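Local coordinates for protein putative hydrolase (Acinetobacter sp. NBRC 100985, PDB 4XUK) that probably hydrolyses organophosphorus triesters and lactones at a two-zinc centre, as a member of the metallo-beta-lactamase superfamily, at residues E211-H223 with F254-P267. The protein carries 2 engineered substitutions. Sequence-based numbering, arbitrary orientation.
Sequences ESIVFIGDIVHSH and FAKNGQTIAAPHLP. With ZN (zinc ion), chain C; ZN (zinc ion), chain D.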
loop_
_atom_site.group_PDB
_atom_site.type_symbol
_atom_site.label_atom_id
_atom_site.label_comp_id
_atom_site.label_asym_id
_atom_site.label_seq_id
_atom_site.Cartn_x
_atom_site.Cartn_y
_atom_site.Cartn_z
ATOM N N GLU A 211 -2.091 -18.160 12.078
ATOM C CA GLU A 211 -1.209 -17.227 11.365
ATOM C C GLU A 211 0.125 -17.047 12.078
ATOM O O GLU A 211 0.167 -16.835 13.292
ATOM C CB GLU A 211 -1.898 -15.868 11.189
ATOM C CG GLU A 211 -1.065 -14.831 10.456
ATOM C CD GLU A 211 -1.865 -13.583 10.132
ATOM O OE1 GLU A 211 -3.088 -13.576 10.367
ATOM O OE2 GLU A 211 -1.276 -12.602 9.642
ATOM N N SER A 212 1.215 -17.160 11.324
ATOM C CA SER A 212 2.534 -16.827 11.838
ATOM C C SER A 212 2.980 -15.510 11.221
ATOM O O SER A 212 2.865 -15.315 10.004
ATOM C CB SER A 212 3.549 -17.928 11.509
ATOM O OG SER A 212 3.301 -19.104 12.259
ATOM N N ILE A 213 3.488 -14.613 12.063
ATOM C CA ILE A 213 4.010 -13.329 11.606
ATOM C C ILE A 213 5.488 -13.262 11.931
ATOM O O ILE A 213 5.879 -13.471 13.086
ATOM C CB ILE A 213 3.303 -12.160 12.307
ATOM C CG1 ILE A 213 1.797 -12.234 12.066
ATOM C CG2 ILE A 213 3.862 -10.830 11.819
ATOM C CD1 ILE A 213 0.990 -12.310 13.343
ATOM N N VAL A 214 6.321 -13.005 10.922
ATOM C CA VAL A 214 7.744 -12.832 11.191
ATOM C C VAL A 214 8.142 -11.368 11.047
ATOM O O VAL A 214 7.923 -10.750 10.005
ATOM C CB VAL A 214 8.640 -13.723 10.300
ATOM C CG1 VAL A 214 10.096 -13.599 10.737
ATOM C CG2 VAL A 214 8.183 -15.190 10.384
ATOM N N PHE A 215 8.704 -10.810 12.110
ATOM C CA PHE A 215 9.207 -9.457 12.046
ATOM C C PHE A 215 10.669 -9.609 11.667
ATOM O O PHE A 215 11.507 -9.927 12.514
ATOM C CB PHE A 215 9.014 -8.769 13.399
ATOM C CG PHE A 215 7.564 -8.660 13.810
ATOM C CD1 PHE A 215 6.889 -9.753 14.352
ATOM C CD2 PHE A 215 6.865 -7.480 13.618
ATOM C CE1 PHE A 215 5.551 -9.660 14.701
ATOM C CE2 PHE A 215 5.518 -7.384 13.968
ATOM C CZ PHE A 215 4.869 -8.473 14.512
ATOM N N ILE A 216 10.966 -9.407 10.383
ATOM C CA ILE A 216 12.228 -9.885 9.802
ATOM C C ILE A 216 13.453 -9.007 10.007
ATOM O O ILE A 216 14.577 -9.456 9.784
ATOM C CB ILE A 216 12.099 -10.148 8.283
ATOM C CG1 ILE A 216 11.725 -8.869 7.531
ATOM C CG2 ILE A 216 11.079 -11.233 8.021
ATOM C CD1 ILE A 216 11.978 -8.963 6.020
ATOM N N GLY A 217 13.248 -7.756 10.400
ATOM C CA GLY A 217 14.366 -6.842 10.529
ATOM C C GLY A 217 15.003 -6.570 9.174
ATOM O O GLY A 217 14.320 -6.557 8.141
ATOM N N ASP A 218 16.312 -6.361 9.172
ATOM C CA ASP A 218 17.012 -5.893 7.984
ATOM C C ASP A 218 17.691 -6.992 7.166
ATOM O O ASP A 218 18.828 -6.829 6.732
ATOM C CB ASP A 218 18.054 -4.854 8.377
ATOM C CG ASP A 218 17.446 -3.507 8.672
ATOM O OD1 ASP A 218 16.210 -3.421 8.861
ATOM O OD2 ASP A 218 18.202 -2.529 8.682
ATOM N N ILE A 219 16.991 -8.095 6.935
ATOM C CA ILE A 219 17.497 -9.111 6.022
ATOM C C ILE A 219 17.190 -8.689 4.584
ATOM O O ILE A 219 17.526 -9.397 3.633
ATOM C CB ILE A 219 16.870 -10.475 6.300
ATOM C CG1 ILE A 219 15.353 -10.413 6.093
ATOM C CG2 ILE A 219 17.192 -10.920 7.730
ATOM C CD1 ILE A 219 14.671 -11.760 6.210
ATOM N N VAL A 220 16.547 -7.529 4.431
ATOM C CA VAL A 220 16.279 -6.975 3.106
ATOM C C VAL A 220 16.019 -5.463 3.161
ATOM O O VAL A 220 15.468 -4.951 4.156
ATOM C CB VAL A 220 15.126 -7.751 2.394
ATOM C CG1 VAL A 220 13.753 -7.311 2.908
ATOM C CG2 VAL A 220 15.223 -7.570 0.896
ATOM N N HIS A 221 16.407 -4.750 2.104
ATOM C CA HIS A 221 16.300 -3.291 2.080
ATOM C C HIS A 221 15.488 -2.738 0.912
ATOM O O HIS A 221 15.478 -1.529 0.679
ATOM C CB HIS A 221 17.688 -2.656 2.061
ATOM C CG HIS A 221 18.380 -2.693 3.382
ATOM N ND1 HIS A 221 18.795 -3.868 3.967
ATOM C CD2 HIS A 221 18.701 -1.704 4.251
ATOM C CE1 HIS A 221 19.356 -3.601 5.134
ATOM N NE2 HIS A 221 19.307 -2.298 5.329
ATOM N N SER A 222 14.803 -3.607 0.178
ATOM C CA SER A 222 14.103 -3.170 -1.026
ATOM C C SER A 222 13.079 -4.216 -1.423
ATOM O O SER A 222 13.302 -5.404 -1.185
ATOM C CB SER A 222 15.125 -2.970 -2.160
ATOM O OG SER A 222 15.832 -4.175 -2.442
ATOM N N HIS A 223 11.956 -3.793 -2.009
ATOM C CA HIS A 223 10.989 -4.752 -2.532
ATOM C C HIS A 223 11.247 -5.006 -4.007
ATOM O O HIS A 223 10.490 -5.727 -4.660
ATOM C CB HIS A 223 9.543 -4.252 -2.338
ATOM C CG HIS A 223 9.239 -2.987 -3.079
ATOM N ND1 HIS A 223 9.953 -1.824 -2.882
ATOM C CD2 HIS A 223 8.309 -2.703 -4.022
ATOM C CE1 HIS A 223 9.478 -0.878 -3.672
ATOM N NE2 HIS A 223 8.481 -1.386 -4.377
ATOM N N PHE A 254 9.823 -18.437 3.698
ATOM C CA PHE A 254 8.603 -17.617 3.587
ATOM C C PHE A 254 7.754 -17.954 2.366
ATOM O O PHE A 254 6.518 -17.954 2.428
ATOM C CB PHE A 254 8.951 -16.128 3.532
ATOM C CG PHE A 254 9.735 -15.625 4.724
ATOM C CD1 PHE A 254 9.667 -16.257 5.952
ATOM C CD2 PHE A 254 10.532 -14.498 4.598
ATOM C CE1 PHE A 254 10.399 -15.776 7.035
ATOM C CE2 PHE A 254 11.264 -14.011 5.676
ATOM C CZ PHE A 254 11.195 -14.645 6.891
ATOM N N ALA A 255 8.415 -18.216 1.243
ATOM C CA ALA A 255 7.710 -18.560 0.013
ATOM C C ALA A 255 6.981 -19.905 0.121
ATOM O O ALA A 255 5.838 -20.021 -0.327
ATOM C CB ALA A 255 8.667 -18.557 -1.175
ATOM N N LYS A 256 7.643 -20.864 0.698
ATOM C CA LYS A 256 7.077 -22.145 0.916
ATOM C C LYS A 256 5.962 -22.177 1.994
ATOM O O LYS A 256 4.962 -22.777 1.826
ATOM C CB LYS A 256 8.196 -23.075 1.279
ATOM C CG LYS A 256 7.775 -24.486 1.510
ATOM C CD LYS A 256 8.322 -24.981 2.820
ATOM C CE LYS A 256 9.314 -26.101 2.626
ATOM N NZ LYS A 256 8.780 -27.399 3.132
ATOM N N ASN A 257 6.190 -21.516 3.097
ATOM C CA ASN A 257 5.331 -21.643 4.270
ATOM C C ASN A 257 4.352 -20.500 4.478
ATOM O O ASN A 257 3.419 -20.613 5.278
ATOM C CB ASN A 257 6.179 -21.910 5.510
ATOM C CG ASN A 257 6.947 -23.222 5.404
ATOM O OD1 ASN A 257 6.351 -24.284 5.280
ATOM N ND2 ASN A 257 8.266 -23.143 5.433
ATOM N N GLY A 258 4.556 -19.402 3.753
ATOM C CA GLY A 258 3.549 -18.362 3.667
ATOM C C GLY A 258 3.348 -17.484 4.885
ATOM O O GLY A 258 2.278 -16.878 5.026
ATOM N N GLN A 259 4.355 -17.391 5.751
ATOM C CA GLN A 259 4.257 -16.508 6.906
ATOM C C GLN A 259 3.965 -15.082 6.465
ATOM O O GLN A 259 4.457 -14.625 5.427
ATOM C CB GLN A 259 5.556 -16.508 7.726
ATOM C CG GLN A 259 5.947 -17.846 8.357
ATOM C CD GLN A 259 6.915 -18.639 7.500
ATOM O OE1 GLN A 259 6.802 -18.667 6.269
ATOM N NE2 GLN A 259 7.869 -19.295 8.146
ATOM N N THR A 260 3.209 -14.386 7.258
ATOM C CA THR A 260 3.028 -12.975 7.117
ATOM C C THR A 260 4.333 -12.289 7.559
ATOM O O THR A 260 4.900 -12.678 8.541
ATOM C CB THR A 260 1.886 -12.513 8.029
ATOM O OG1 THR A 260 0.654 -13.135 7.660
ATOM C CG2 THR A 260 1.784 -11.084 8.040
ATOM N N ILE A 261 4.790 -11.271 6.871
ATOM C CA ILE A 261 6.063 -10.632 7.102
ATOM C C ILE A 261 5.909 -9.174 7.499
ATOM O O ILE A 261 5.146 -8.481 6.887
ATOM C CB ILE A 261 6.871 -10.716 5.792
ATOM C CG1 ILE A 261 7.079 -12.160 5.414
ATOM C CG2 ILE A 261 8.117 -9.874 5.786
ATOM C CD1 ILE A 261 7.937 -12.907 6.363
ATOM N N ALA A 262 6.646 -8.730 8.517
ATOM C CA ALA A 262 6.639 -7.314 8.849
ATOM C C ALA A 262 8.080 -6.830 8.774
ATOM O O ALA A 262 8.941 -7.307 9.511
ATOM C CB ALA A 262 6.069 -7.096 10.239
ATOM N N ALA A 263 8.343 -5.892 7.876
ATOM C CA ALA A 263 9.719 -5.493 7.585
ATOM C C ALA A 263 9.955 -4.006 7.762
ATOM O O ALA A 263 9.210 -3.190 7.213
ATOM C CB ALA A 263 10.072 -5.896 6.170
ATOM N N PRO A 264 11.037 -3.639 8.478
ATOM C CA PRO A 264 11.306 -2.214 8.676
ATOM C C PRO A 264 11.677 -1.480 7.384
ATOM O O PRO A 264 11.462 -0.266 7.330
ATOM C CB PRO A 264 12.494 -2.207 9.656
ATOM C CG PRO A 264 13.153 -3.524 9.464
ATOM C CD PRO A 264 12.018 -4.485 9.176
ATOM N N HIS A 265 12.203 -2.175 6.374
ATOM C CA HIS A 265 12.599 -1.493 5.132
ATOM C C HIS A 265 11.851 -1.891 3.859
ATOM O O HIS A 265 12.381 -1.715 2.759
ATOM C CB HIS A 265 14.111 -1.648 4.904
ATOM C CG HIS A 265 14.936 -0.941 5.928
ATOM N ND1 HIS A 265 14.606 0.306 6.407
ATOM C CD2 HIS A 265 16.067 -1.316 6.577
ATOM C CE1 HIS A 265 15.501 0.671 7.312
ATOM N NE2 HIS A 265 16.397 -0.290 7.423
ATOM N N LEU A 266 10.637 -2.425 3.989
ATOM C CA LEU A 266 9.785 -2.624 2.813
ATOM C C LEU A 266 8.719 -1.527 2.842
ATOM O O LEU A 266 8.476 -0.942 3.900
ATOM C CB LEU A 266 9.184 -4.042 2.806
ATOM C CG LEU A 266 10.243 -5.133 2.620
ATOM C CD1 LEU A 266 9.659 -6.552 2.655
ATOM C CD2 LEU A 266 11.007 -4.906 1.339
ATOM N N PRO A 267 8.117 -1.200 1.678
ATOM C CA PRO A 267 7.220 -0.037 1.600
ATOM C C PRO A 267 6.125 -0.023 2.657
ATOM O O PRO A 267 5.331 -0.981 2.743
ATOM C CB PRO A 267 6.619 -0.163 0.198
ATOM C CG PRO A 267 7.734 -0.797 -0.606
ATOM C CD PRO A 267 8.356 -1.798 0.351
HETATM ZN ZN ZN C . 17.773 -0.491 9.150
HETATM ZN ZN ZN D . 20.352 -2.115 9.742
HETATM O O HOH W 1 13.361 -4.889 5.984
HETATM O O HOH W 2 10.787 -6.533 11.570
#
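Asp218 OD2 is gripped by two metals at once: it lies 2.1 Å from the zinc ion of chain C and 2.4 Å from that of chain D, while His265 NE2 binds the former alone at 2.2 Å. The other ring nitrogen, ND1, is hydrogen-bonded to Ser57, which probably helps orient the imidazole. Carboxylate and imidazole planes stand 47° apart, and OD1, left outside the bridge, rests against CD2 of His265 and CG of Pro264. His108, His110 and His197 complete the chain D site, Asp112 and His113 that of chain C. Between the two loops a water donates to the carbonyl oxygens of Gly217 and Val220 and accepts from His265 N. This is the metallo-beta-lactamase fold at work, in which metal ligands sit on loops leaving the ends of strands: 211-215 and 260-262 run parallel, neighbours in one of the two large mixed sheets, and four backbone bonds lace them from Thr260 N to Ser212 O up to Ile216 N and Ala262 O. One strand face carries Phe215, its CD2 3.5 Å from Ala262 CB; the other, with Val214 and Ile261, meets Phe254 of helix 240-257, Ile261 CD1 sitting over its ring centre. Just beyond the strand, Ile216 CG1 lies between backbone N and carbonyl carbon (chi1 61°), directing CD1 to Ala263 CB and CG2 to Phe254 CZ at 3.6 Å. At the far end Thr260 OG1 donates to Glu211 OE2 over 2.8 Å, from 36° out of the carboxylate plane; Tyr9 OH is hydrogen-bonded to the same oxygen.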